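PDB 2DUR: vesicular integral-membrane protein VIP36, which acts as a calcium-dependent intracellular lectin of the early secretory pathway, binding high-mannose glycans and taking part in transport and sorting of the glycoproteins that carry them. Local coordinates for residues P25-T33 / K49-Q57; S11-V19 / I34-L42. All coordinates share one frame; numbering follows the deposited sequence. Where two conformers were deposited one is given.

Contact 1. Residues P25-T33 / K49-Q57; sequences PLWDFQGST and KEGSIWNHQ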
loop_
_atom_site.group_PDB
_atom_site.type_symbol
_atom_site.label_atom_id
_atom_site.label_comp_id
_atom_site.label_asym_id
_atom_site.label_seq_id
_atom_site.Cartn_x
_atom_site.Cartn_y
_atom_site.Cartn_z
ATOM N N PRO A 25 -9.050 15.161 -12.347
ATOM C CA PRO A 25 -8.859 14.008 -11.468
ATOM C C PRO A 25 -7.696 14.236 -10.500
ATOM O O PRO A 25 -6.830 15.080 -10.756
ATOM C CB PRO A 25 -8.545 12.863 -12.445
ATOM C CG PRO A 25 -7.969 13.535 -13.650
ATOM C CD PRO A 25 -8.552 14.928 -13.716
ATOM N N LEU A 26 -7.697 13.480 -9.406
ATOM C CA LEU A 26 -6.604 13.534 -8.432
ATOM C C LEU A 26 -5.651 12.333 -8.539
ATOM O O LEU A 26 -4.604 12.310 -7.878
ATOM C CB LEU A 26 -7.170 13.639 -7.011
ATOM C CG LEU A 26 -7.892 14.965 -6.666
ATOM C CD1 LEU A 26 -8.766 14.772 -5.433
ATOM C CD2 LEU A 26 -6.899 16.128 -6.509
ATOM N N TRP A 27 -6.024 11.350 -9.359
ATOM C CA TRP A 27 -5.248 10.114 -9.525
ATOM C C TRP A 27 -5.174 9.744 -10.992
ATOM O O TRP A 27 -6.124 10.030 -11.742
ATOM C CB TRP A 27 -5.939 8.965 -8.799
ATOM C CG TRP A 27 -6.086 9.186 -7.306
ATOM C CD1 TRP A 27 -7.010 9.992 -6.678
ATOM C CD2 TRP A 27 -5.280 8.611 -6.260
ATOM N NE1 TRP A 27 -6.827 9.948 -5.317
ATOM C CE2 TRP A 27 -5.772 9.118 -5.029
ATOM C CE3 TRP A 27 -4.186 7.722 -6.243
ATOM C CZ2 TRP A 27 -5.202 8.778 -3.790
ATOM C CZ3 TRP A 27 -3.629 7.367 -4.998
ATOM C CH2 TRP A 27 -4.148 7.896 -3.792
ATOM N N ASP A 28 -4.057 9.133 -11.385
ATOM C CA ASP A 28 -3.894 8.510 -12.700
ATOM C C ASP A 28 -4.250 7.031 -12.550
ATOM O O ASP A 28 -3.862 6.387 -11.567
ATOM C CB ASP A 28 -2.458 8.629 -13.190
ATOM C CG ASP A 28 -2.080 10.046 -13.579
ATOM O OD1 ASP A 28 -2.793 10.628 -14.400
ATOM O OD2 ASP A 28 -1.065 10.561 -13.093
ATOM N N PHE A 29 -4.990 6.504 -13.518
ATOM C CA PHE A 29 -5.457 5.124 -13.506
ATOM C C PHE A 29 -4.688 4.384 -14.600
ATOM O O PHE A 29 -4.742 4.765 -15.760
ATOM C CB PHE A 29 -6.977 5.090 -13.732
ATOM C CG PHE A 29 -7.731 5.892 -12.699
ATOM C CD1 PHE A 29 -8.032 7.228 -12.929
ATOM C CD2 PHE A 29 -8.058 5.317 -11.477
ATOM C CE1 PHE A 29 -8.693 7.978 -11.953
ATOM C CE2 PHE A 29 -8.722 6.046 -10.499
ATOM C CZ PHE A 29 -9.027 7.391 -10.751
ATOM N N GLN A 30 -3.926 3.361 -14.205
ATOM C CA GLN A 30 -2.907 2.768 -15.102
ATOM C C GLN A 30 -3.085 1.259 -15.215
ATOM O O GLN A 30 -3.596 0.594 -14.311
ATOM C CB GLN A 30 -1.475 3.102 -14.603
ATOM C CG GLN A 30 -0.338 2.588 -15.512
ATOM C CD GLN A 30 -0.044 1.105 -15.302
ATOM O OE1 GLN A 30 -0.278 0.568 -14.221
ATOM N NE2 GLN A 30 0.480 0.444 -16.340
ATOM N N GLY A 31 -2.667 0.696 -16.353
ATOM C CA GLY A 31 -2.722 -0.769 -16.476
ATOM C C GLY A 31 -4.152 -1.305 -16.520
ATOM O O GLY A 31 -5.064 -0.636 -17.004
ATOM N N SER A 32 -4.335 -2.504 -15.990
ATOM C CA SER A 32 -5.636 -3.173 -16.005
ATOM C C SER A 32 -6.722 -2.453 -15.206
ATOM O O SER A 32 -7.890 -2.805 -15.340
ATOM C CB SER A 32 -5.536 -4.631 -15.538
ATOM O OG SER A 32 -4.939 -4.711 -14.233
ATOM N N THR A 33 -6.335 -1.441 -14.427
ATOM C CA THR A 33 -7.300 -0.709 -13.583
ATOM C C THR A 33 -8.541 -0.238 -14.356
ATOM O O THR A 33 -8.420 0.362 -15.418
ATOM C CB THR A 33 -6.622 0.490 -12.952
ATOM O OG1 THR A 33 -5.562 -0.010 -12.126
ATOM C CG2 THR A 33 -7.609 1.281 -12.084
ATOM N N LYS A 49 -2.699 -9.931 -15.188
ATOM C CA LYS A 49 -3.102 -8.522 -15.158
ATOM C C LYS A 49 -2.224 -7.746 -14.178
ATOM O O LYS A 49 -1.764 -8.298 -13.173
ATOM C CB LYS A 49 -4.565 -8.365 -14.719
ATOM C CG LYS A 49 -5.581 -9.153 -15.571
ATOM C CD LYS A 49 -5.821 -8.477 -16.908
ATOM C CE LYS A 49 -6.739 -9.335 -17.772
ATOM N NZ LYS A 49 -6.719 -8.889 -19.184
ATOM N N GLU A 50 -1.988 -6.481 -14.502
ATOM C CA GLU A 50 -1.293 -5.566 -13.591
ATOM C C GLU A 50 -1.924 -4.201 -13.704
ATOM O O GLU A 50 -2.027 -3.643 -14.801
ATOM C CB GLU A 50 0.197 -5.511 -13.932
ATOM C CG GLU A 50 0.887 -6.811 -13.509
ATOM C CD GLU A 50 2.312 -6.988 -13.998
ATOM O OE1 GLU A 50 2.816 -6.191 -14.821
ATOM O OE2 GLU A 50 2.926 -7.978 -13.553
ATOM N N GLY A 51 -2.365 -3.656 -12.564
ATOM C CA GLY A 51 -3.031 -2.344 -12.603
ATOM C C GLY A 51 -2.556 -1.503 -11.443
ATOM O O GLY A 51 -2.181 -2.046 -10.411
ATOM N N SER A 52 -2.573 -0.191 -11.608
ATOM C CA SER A 52 -2.169 0.687 -10.517
ATOM C C SER A 52 -2.974 1.975 -10.551
ATOM O O SER A 52 -3.647 2.275 -11.549
ATOM C CB SER A 52 -0.675 0.993 -10.615
ATOM O OG SER A 52 -0.366 1.852 -11.706
ATOM N N ILE A 53 -2.891 2.721 -9.449
ATOM C CA ILE A 53 -3.395 4.093 -9.367
ATOM C C ILE A 53 -2.306 4.911 -8.666
ATOM O O ILE A 53 -1.603 4.408 -7.768
ATOM C CB ILE A 53 -4.757 4.208 -8.598
ATOM C CG1 ILE A 53 -4.679 3.618 -7.180
ATOM C CG2 ILE A 53 -5.892 3.546 -9.380
ATOM C CD1 ILE A 53 -5.927 3.915 -6.341
ATOM N N TRP A 54 -2.114 6.139 -9.121
ATOM C CA TRP A 54 -1.050 6.984 -8.609
ATOM C C TRP A 54 -1.587 8.381 -8.361
ATOM O O TRP A 54 -2.195 8.980 -9.234
ATOM C CB TRP A 54 0.151 6.989 -9.560
ATOM C CG TRP A 54 0.884 5.670 -9.475
ATOM C CD1 TRP A 54 0.761 4.585 -10.310
ATOM C CD2 TRP A 54 1.833 5.299 -8.465
ATOM N NE1 TRP A 54 1.601 3.559 -9.884
ATOM C CE2 TRP A 54 2.256 3.969 -8.749
ATOM C CE3 TRP A 54 2.364 5.959 -7.340
ATOM C CZ2 TRP A 54 3.194 3.290 -7.953
ATOM C CZ3 TRP A 54 3.306 5.282 -6.540
ATOM C CH2 TRP A 54 3.700 3.954 -6.853
ATOM N N ASN A 55 -1.364 8.890 -7.152
ATOM C CA ASN A 55 -1.842 10.237 -6.766
ATOM C C ASN A 55 -1.075 11.274 -7.563
ATOM O O ASN A 55 0.121 11.107 -7.818
ATOM C CB ASN A 55 -1.625 10.356 -5.243
ATOM C CG ASN A 55 -2.341 11.530 -4.575
ATOM O OD1 ASN A 55 -1.802 12.063 -3.601
ATOM N ND2 ASN A 55 -3.554 11.878 -5.006
ATOM N N HIS A 56 -1.759 12.342 -8.000
ATOM C CA HIS A 56 -1.136 13.388 -8.816
ATOM C C HIS A 56 -0.044 14.185 -8.108
ATOM O O HIS A 56 0.992 14.478 -8.692
ATOM C CB HIS A 56 -2.206 14.389 -9.257
ATOM C CG HIS A 56 -2.970 13.965 -10.468
ATOM N ND1 HIS A 56 -3.532 14.876 -11.338
ATOM C CD2 HIS A 56 -3.267 12.741 -10.960
ATOM C CE1 HIS A 56 -4.142 14.227 -12.315
ATOM N NE2 HIS A 56 -3.999 12.931 -12.108
ATOM N N GLN A 57 -0.309 14.573 -6.862
ATOM C CA GLN A 57 0.563 15.494 -6.155
ATOM C C GLN A 57 1.446 14.766 -5.151
ATOM O O GLN A 57 0.935 13.943 -4.390
ATOM C CB GLN A 57 -0.279 16.536 -5.423
ATOM C CG GLN A 57 -1.043 17.496 -6.363
ATOM C CD GLN A 57 -0.115 18.164 -7.366
ATOM O OE1 GLN A 57 0.774 18.934 -6.987
ATOM N NE2 GLN A 57 -0.307 17.862 -8.653
HETATM O O HOH W 1 -5.238 11.820 -14.229
HETATM O O HOH W 2 0.308 -2.613 -16.388
#
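Asp28 and Trp54 form one hydrogen-bonded pair of an antiparallel ladder, and Gln30 and Ser52 form the next. Asp28 N gives to Trp54 O at 2.8 Å, and four such backbone bonds tie the two pairs. The ladder runs on at one end through Ser32 N to Glu50 O, at the other through His56 N to Leu26 O, which also takes a weak bond from Asn55 ND2. The Asn55 amide is held more firmly from outside, OD1 by His10 ND1 and ND2 by Glu9 O.

Among the side chains, Ser52 OG donates to Gln30 OE1 at 2.8 Å. Gln30 CG stands anti to the backbone N (chi1 -177°), and the bend at chi2 turns OE1 toward the Ser52 hydroxyl, which lies somewhat off the amide plane. A water links Gln30 NE2 to Glu50 O; a second joins His56 NE2, Asp28 OD1 and Trp27 O. Asp28 OD2 has its own salt bridge to Arg93.

Packing gathers on the face of Trp27, Phe29, Ile53 and Asn55. Asn55 CB sits over the six-membered ring of Trp27, 3.7 Å from its centroid, as a CH-pi contact. Ile53 CG2 meets Phe29 CD2 at 3.5 Å.

Strand 27-31 is the outermost of its sheet in this legume-lectin-like sandwich, and 49-55 joins it to strand 204-211. Trp27 and Ile53 touch Met223 of the other sheet, while Glu50 touches the bound mannose near the start of strand 49-55.

Contact 2. Residues S11-V19 / I34-L42; sequences SLIKPYQGV and ILTSQYVRL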
loop_
_atom_site.group_PDB
_atom_site.type_symbol
_atom_site.label_atom_id
_atom_site.label_comp_id
_atom_site.label_asym_id
_atom_site.label_seq_id
_atom_site.Cartn_x
_atom_site.Cartn_y
_atom_site.Cartn_z
ATOM N N SER A 11 -6.359 11.822 -1.321
ATOM C CA SER A 11 -7.352 10.801 -1.054
ATOM C C SER A 11 -8.094 10.416 -2.322
ATOM O O SER A 11 -8.179 11.208 -3.249
ATOM C CB SER A 11 -8.378 11.294 -0.012
ATOM O OG SER A 11 -7.738 11.660 1.215
ATOM N N LEU A 12 -8.633 9.208 -2.317
ATOM C CA LEU A 12 -9.415 8.661 -3.418
ATOM C C LEU A 12 -10.764 8.340 -2.810
ATOM O O LEU A 12 -10.892 7.452 -1.972
ATOM C CB LEU A 12 -8.748 7.383 -3.956
ATOM C CG LEU A 12 -9.557 6.580 -4.994
ATOM C CD1 LEU A 12 -9.292 7.118 -6.413
ATOM C CD2 LEU A 12 -9.297 5.070 -4.888
ATOM N N ILE A 13 -11.800 9.084 -3.207
ATOM C CA ILE A 13 -13.107 8.917 -2.571
ATOM C C ILE A 13 -14.188 8.952 -3.651
ATOM O O ILE A 13 -14.147 9.832 -4.520
ATOM C CB ILE A 13 -13.369 10.056 -1.533
ATOM C CG1 ILE A 13 -12.285 10.057 -0.442
ATOM C CG2 ILE A 13 -14.724 9.885 -0.891
ATOM C CD1 ILE A 13 -12.340 11.253 0.515
ATOM N N LYS A 14 -15.113 7.993 -3.607
ATOM C CA LYS A 14 -16.188 7.945 -4.617
ATOM C C LYS A 14 -16.962 9.271 -4.623
ATOM O O LYS A 14 -17.168 9.861 -3.555
ATOM C CB LYS A 14 -17.072 6.680 -4.560
ATOM C CG LYS A 14 -17.681 6.230 -3.244
ATOM C CD LYS A 14 -18.375 4.868 -3.477
ATOM C CE LYS A 14 -18.113 3.832 -2.365
ATOM N NZ LYS A 14 -18.445 2.381 -2.720
ATOM N N PRO A 15 -17.364 9.749 -5.829
ATOM C CA PRO A 15 -17.388 9.024 -7.104
ATOM C C PRO A 15 -16.094 9.148 -7.920
ATOM O O PRO A 15 -16.073 8.884 -9.139
ATOM C CB PRO A 15 -18.554 9.697 -7.839
ATOM C CG PRO A 15 -18.499 11.146 -7.357
ATOM C CD PRO A 15 -17.812 11.146 -5.996
ATOM N N TYR A 16 -15.026 9.543 -7.235
ATOM C CA TYR A 16 -13.699 9.687 -7.805
ATOM C C TYR A 16 -13.655 10.926 -8.672
ATOM O O TYR A 16 -14.214 10.981 -9.776
ATOM C CB TYR A 16 -13.237 8.397 -8.503
ATOM C CG TYR A 16 -13.500 7.189 -7.631
ATOM C CD1 TYR A 16 -14.356 6.173 -8.050
ATOM C CD2 TYR A 16 -12.933 7.088 -6.349
ATOM C CE1 TYR A 16 -14.624 5.077 -7.256
ATOM C CE2 TYR A 16 -13.193 5.993 -5.532
ATOM C CZ TYR A 16 -14.039 4.992 -5.983
ATOM O OH TYR A 16 -14.327 3.887 -5.227
ATOM N N GLN A 17 -12.988 11.942 -8.139
ATOM C CA GLN A 17 -12.998 13.250 -8.753
ATOM C C GLN A 17 -12.522 13.231 -10.203
ATOM O O GLN A 17 -11.473 12.668 -10.517
ATOM C CB GLN A 17 -12.147 14.219 -7.938
ATOM C CG GLN A 17 -12.284 15.658 -8.401
ATOM C CD GLN A 17 -11.514 16.614 -7.526
ATOM O OE1 GLN A 17 -11.749 16.684 -6.319
ATOM N NE2 GLN A 17 -10.581 17.347 -8.120
ATOM N N GLY A 18 -13.306 13.843 -11.089
ATOM C CA GLY A 18 -12.871 14.040 -12.469
ATOM C C GLY A 18 -12.971 12.826 -13.380
ATOM O O GLY A 18 -12.521 12.871 -14.522
ATOM N N VAL A 19 -13.546 11.744 -12.872
ATOM C CA VAL A 19 -13.712 10.538 -13.685
ATOM C C VAL A 19 -15.001 10.660 -14.483
ATOM O O VAL A 19 -14.995 10.507 -15.715
ATOM C CB VAL A 19 -13.727 9.255 -12.823
ATOM C CG1 VAL A 19 -14.107 8.028 -13.668
ATOM C CG2 VAL A 19 -12.362 9.063 -12.153
ATOM N N ILE A 34 -9.719 -0.497 -13.790
ATOM C CA ILE A 34 -10.955 0.117 -14.294
ATOM C C ILE A 34 -11.710 0.718 -13.109
ATOM O O ILE A 34 -11.395 0.415 -11.958
ATOM C CB ILE A 34 -11.857 -0.889 -15.049
ATOM C CG1 ILE A 34 -12.451 -1.926 -14.085
ATOM C CG2 ILE A 34 -11.061 -1.562 -16.218
ATOM C CD1 ILE A 34 -13.683 -2.685 -14.642
ATOM N N LEU A 35 -12.717 1.528 -13.427
ATOM C CA LEU A 35 -13.515 2.281 -12.471
ATOM C C LEU A 35 -14.978 1.871 -12.598
ATOM O O LEU A 35 -15.473 1.634 -13.713
ATOM C CB LEU A 35 -13.442 3.772 -12.823
ATOM C CG LEU A 35 -12.328 4.797 -12.563
ATOM C CD1 LEU A 35 -12.339 5.340 -11.118
ATOM C CD2 LEU A 35 -10.963 4.302 -12.955
ATOM N N THR A 36 -15.658 1.765 -11.460
ATOM C CA THR A 36 -17.118 1.879 -11.402
ATOM C C THR A 36 -17.428 3.056 -10.457
ATOM O O THR A 36 -16.518 3.671 -9.884
ATOM C CB THR A 36 -17.809 0.572 -10.914
ATOM O OG1 THR A 36 -17.498 0.334 -9.533
ATOM C CG2 THR A 36 -17.356 -0.637 -11.719
ATOM N N SER A 37 -18.708 3.381 -10.301
ATOM C CA SER A 37 -19.111 4.437 -9.380
ATOM C C SER A 37 -18.869 4.047 -7.924
ATOM O O SER A 37 -18.884 4.912 -7.043
ATOM C CB SER A 37 -20.596 4.749 -9.580
ATOM O OG SER A 37 -21.372 3.610 -9.240
ATOM N N GLN A 38 -18.645 2.753 -7.677
ATOM C CA GLN A 38 -18.518 2.225 -6.309
ATOM C C GLN A 38 -17.134 1.742 -5.885
ATOM O O GLN A 38 -16.870 1.582 -4.697
ATOM C CB GLN A 38 -19.526 1.104 -6.074
ATOM C CG GLN A 38 -20.988 1.599 -6.041
ATOM C CD GLN A 38 -21.178 2.812 -5.120
ATOM O OE1 GLN A 38 -20.992 2.728 -3.889
ATOM N NE2 GLN A 38 -21.551 3.944 -5.713
ATOM N N TYR A 39 -16.263 1.471 -6.850
ATOM C CA TYR A 39 -14.924 0.985 -6.529
ATOM C C TYR A 39 -13.982 1.203 -7.691
ATOM O O TYR A 39 -14.415 1.342 -8.831
ATOM C CB TYR A 39 -14.920 -0.512 -6.146
ATOM C CG TYR A 39 -15.545 -1.454 -7.162
ATOM C CD1 TYR A 39 -14.845 -1.845 -8.315
ATOM C CD2 TYR A 39 -16.839 -1.954 -6.976
ATOM C CE1 TYR A 39 -15.414 -2.712 -9.252
ATOM C CE2 TYR A 39 -17.417 -2.817 -7.913
ATOM C CZ TYR A 39 -16.707 -3.190 -9.041
ATOM O OH TYR A 39 -17.283 -4.040 -9.964
ATOM N N VAL A 40 -12.694 1.243 -7.372
ATOM C CA VAL A 40 -11.640 1.159 -8.379
ATOM C C VAL A 40 -11.176 -0.297 -8.367
ATOM O O VAL A 40 -10.897 -0.854 -7.303
ATOM C CB VAL A 40 -10.499 2.122 -8.029
ATOM C CG1 VAL A 40 -9.282 1.889 -8.952
ATOM C CG2 VAL A 40 -10.990 3.559 -8.139
ATOM N N ARG A 41 -11.148 -0.956 -9.525
ATOM C CA ARG A 41 -10.743 -2.344 -9.542
ATOM C C ARG A 41 -9.398 -2.401 -10.229
ATOM O O ARG A 41 -9.323 -2.172 -11.427
ATOM C CB ARG A 41 -11.761 -3.206 -10.306
ATOM C CG ARG A 41 -11.344 -4.668 -10.463
ATOM C CD ARG A 41 -12.551 -5.560 -10.772
ATOM N NE ARG A 41 -13.366 -5.658 -9.564
ATOM C CZ ARG A 41 -14.590 -6.176 -9.505
ATOM N NH1 ARG A 41 -15.175 -6.660 -10.601
ATOM N NH2 ARG A 41 -15.239 -6.202 -8.333
ATOM N N LEU A 42 -8.347 -2.697 -9.455
ATOM C CA LEU A 42 -6.992 -2.731 -9.993
ATOM C C LEU A 42 -6.797 -3.893 -10.966
ATOM O O LEU A 42 -6.136 -3.725 -12.006
ATOM C CB LEU A 42 -5.977 -2.819 -8.852
ATOM C CG LEU A 42 -6.024 -1.644 -7.859
ATOM C CD1 LEU A 42 -5.112 -1.963 -6.661
ATOM C CD2 LEU A 42 -5.598 -0.376 -8.521
#
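This is loop-to-hairpin packing at the rim of the lectin sandwich: the irregular segment 11-19 lies against the tight turn that joins strands 34-35 and 40-43, well away from the glycan site. Tyr16 is its centrepiece. Val40 CG2 sits over the middle of the ring, 4.0 Å from the centroid, as a CH-pi contact, and CA of Lys14 covers the opposite face. Thr36 O lies at the ring edge, 3.5 Å from Tyr16 CE1. The phenol OH is hydrogen-bonded to Ile221 O, which anchors the hydroxyl end of the side chain.

Two further apolar contacts extend the patch: Val19 CG1 meets Leu35 CG tip to tip at 3.9 Å, and Leu12 CD2 approaches Val40 CG2.

At the surface, Lys14 NZ grips Gln38 twice. It reaches Gln38 O at 2.7 Å, in the carbonyl plane on a lone pair, and Gln38 OE1 at 2.8 Å from above the amide plane. The turn is itself braced by Thr36 OG1, which accepts from Gln38 N and Tyr39 N in an ST turn and ST motif.

Strand 217-227 runs beside both partners, bonding through its backbone to Leu12 and Val40, and Phe29 of strand 27-31 touches Val19, Leu35 and Val40.

Overall arrangement
The two contacts interleave along the chain: 11-19, 25-33, 34-42, then 49-57, with centres 10 Å apart on one side of the molecule. Contact 1 belongs to the edge of the seven-stranded sheet, contact 2 to the edge of the eight-stranded one, where 34-35 is outermost. The chain passes from one sheet to the other directly after Thr33 and back again between 40-43 and 49-55, so the contacts lie where it joins the edge strands of the two sheets, at one edge of the sandwich. They meet through Ser32 OG to Leu42 O, Trp27 NE1 to Ser11 O, and the packing of Phe29 on Leu35. Contact 1 alone reaches the mannose pocket, through Glu50.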